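2,5-dihydroxypyridine 5,6-dioxygenase (Pseudomonas putida KT2440, PDB 7CUP) catalyses the iron-dependent, dioxygen-consuming cleavage of the 2,5-dihydroxypyridine ring between carbons 5 and 6, yielding N-formylmaleamate in aerobic nicotinate degradation. Local coordinates at residues 197-201 with 202-206. Numbering follows the deposited sequence.
Sequences TWPNE and DSAEG
Ser203 folds its hydroxyl back onto the turn it ends, OG donating to Glu201 O over 2.5 Å, so short that the exact geometry is doubtful; OG also lies 3.0 Å from Asn200 O. The reversal is a type II beta turn from Asn200 to Ser203, whose closing bond, Ser203 N to Asn200 O, is weak at 3.4 Å and bent to 124°. A water gives the turn a second tie: it donates to Asn200 O at 2.8 Å and accepts from Ala204 N at 3.0 Å. Serine suits its corner because its short hydroxyl, placed beside its own backbone N (chi1 -42°), can reach these carbonyls. Asp202 takes the third position with positive phi, as a type II turn requires, and its exposed carboxylate suits the outer corner. Glu201, before it, bends at chi2, and the two carboxylate planes stand 84° apart; OE1 is bonded to Tyr172, while OE2 has a weak bond to Asn306 and a long, weak ion pair with Arg313, which may ease the nearness of the Asp202 carboxylate. Where the two arms leave the turn, Pro199 CB rests on Ala204 CB at 4.1 Å, two compact apolar groups that let the arms come together. The loop links strand 194-197 to strand 207-210: Asn200 pins it to Leu169 and Gln171, just past strand 164-168, Ala204 packs on Phe165 and Ile231, and Pro199 lies against Ile266 of strand 263-269, which carries the iron ligand His265.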
# COMPACT_ATOMS: atom_id res chain seq x y z
N THR A 197 -25.91 36.06 0.88
CA THR A 197 -27.00 36.07 1.90
C THR A 197 -28.08 35.09 1.48
O THR A 197 -27.84 34.29 0.56
CB THR A 197 -27.76 37.41 2.04
OG1 THR A 197 -27.12 38.49 1.36
CG2 THR A 197 -27.98 37.74 3.49
N TRP A 198 -29.23 35.19 2.14
CA TRP A 198 -30.49 34.52 1.77
C TRP A 198 -31.53 35.61 1.53
O TRP A 198 -31.47 36.66 2.16
CB TRP A 198 -30.89 33.54 2.88
CG TRP A 198 -29.93 32.41 3.04
CD1 TRP A 198 -30.15 31.10 2.71
CD2 TRP A 198 -28.61 32.47 3.60
NE1 TRP A 198 -29.05 30.36 3.00
CE2 TRP A 198 -28.09 31.16 3.55
CE3 TRP A 198 -27.84 33.49 4.18
CZ2 TRP A 198 -26.83 30.84 4.05
CZ3 TRP A 198 -26.59 33.18 4.67
CH2 TRP A 198 -26.09 31.87 4.59
N PRO A 199 -32.47 35.43 0.59
CA PRO A 199 -33.60 36.35 0.48
C PRO A 199 -34.52 36.20 1.70
O PRO A 199 -34.56 35.12 2.31
CB PRO A 199 -34.33 35.88 -0.79
CG PRO A 199 -33.96 34.40 -0.92
CD PRO A 199 -32.57 34.27 -0.31
N ASN A 200 -35.30 37.24 2.00
CA ASN A 200 -36.38 37.16 3.02
C ASN A 200 -37.29 35.98 2.69
O ASN A 200 -37.41 35.65 1.48
CB ASN A 200 -37.12 38.50 3.14
CG ASN A 200 -36.18 39.60 3.57
OD1 ASN A 200 -35.16 39.33 4.19
ND2 ASN A 200 -36.47 40.83 3.18
N GLU A 201 -37.90 35.36 3.71
CA GLU A 201 -38.76 34.15 3.53
C GLU A 201 -39.91 34.51 2.55
O GLU A 201 -40.41 35.64 2.61
CB GLU A 201 -39.14 33.59 4.91
CG GLU A 201 -39.15 32.05 5.01
CD GLU A 201 -37.83 31.30 4.87
OE1 GLU A 201 -36.78 31.96 4.96
OE2 GLU A 201 -37.85 30.04 4.68
N ASP A 202 -40.20 33.64 1.57
CA ASP A 202 -41.32 33.72 0.58
C ASP A 202 -41.35 35.04 -0.20
O ASP A 202 -42.45 35.46 -0.57
CB ASP A 202 -42.66 33.49 1.27
CG ASP A 202 -42.61 32.36 2.29
OD1 ASP A 202 -42.35 31.18 1.88
OD2 ASP A 202 -42.77 32.67 3.49
N SER A 203 -40.19 35.60 -0.55
CA SER A 203 -40.08 36.98 -1.10
C SER A 203 -39.43 37.03 -2.49
O SER A 203 -39.78 37.95 -3.22
CB SER A 203 -39.32 37.82 -0.15
OG SER A 203 -39.77 37.53 1.16
N ALA A 204 -38.48 36.15 -2.82
CA ALA A 204 -37.73 36.25 -4.09
C ALA A 204 -38.70 36.11 -5.27
O ALA A 204 -39.57 35.21 -5.21
CB ALA A 204 -36.61 35.24 -4.18
N GLU A 205 -38.49 36.92 -6.31
CA GLU A 205 -39.43 37.16 -7.44
C GLU A 205 -38.66 37.33 -8.75
O GLU A 205 -37.73 38.14 -8.76
CB GLU A 205 -40.23 38.46 -7.22
CG GLU A 205 -41.40 38.32 -6.26
CD GLU A 205 -42.66 37.74 -6.87
OE1 GLU A 205 -43.15 36.69 -6.39
OE2 GLU A 205 -43.17 38.36 -7.82
N GLY A 206 -39.11 36.66 -9.81
CA GLY A 206 -38.75 37.05 -11.19
C GLY A 206 -38.18 35.89 -11.99
O GLY A 206 -38.65 34.76 -11.81
O HOH W 1 -37.23 34.26 -0.91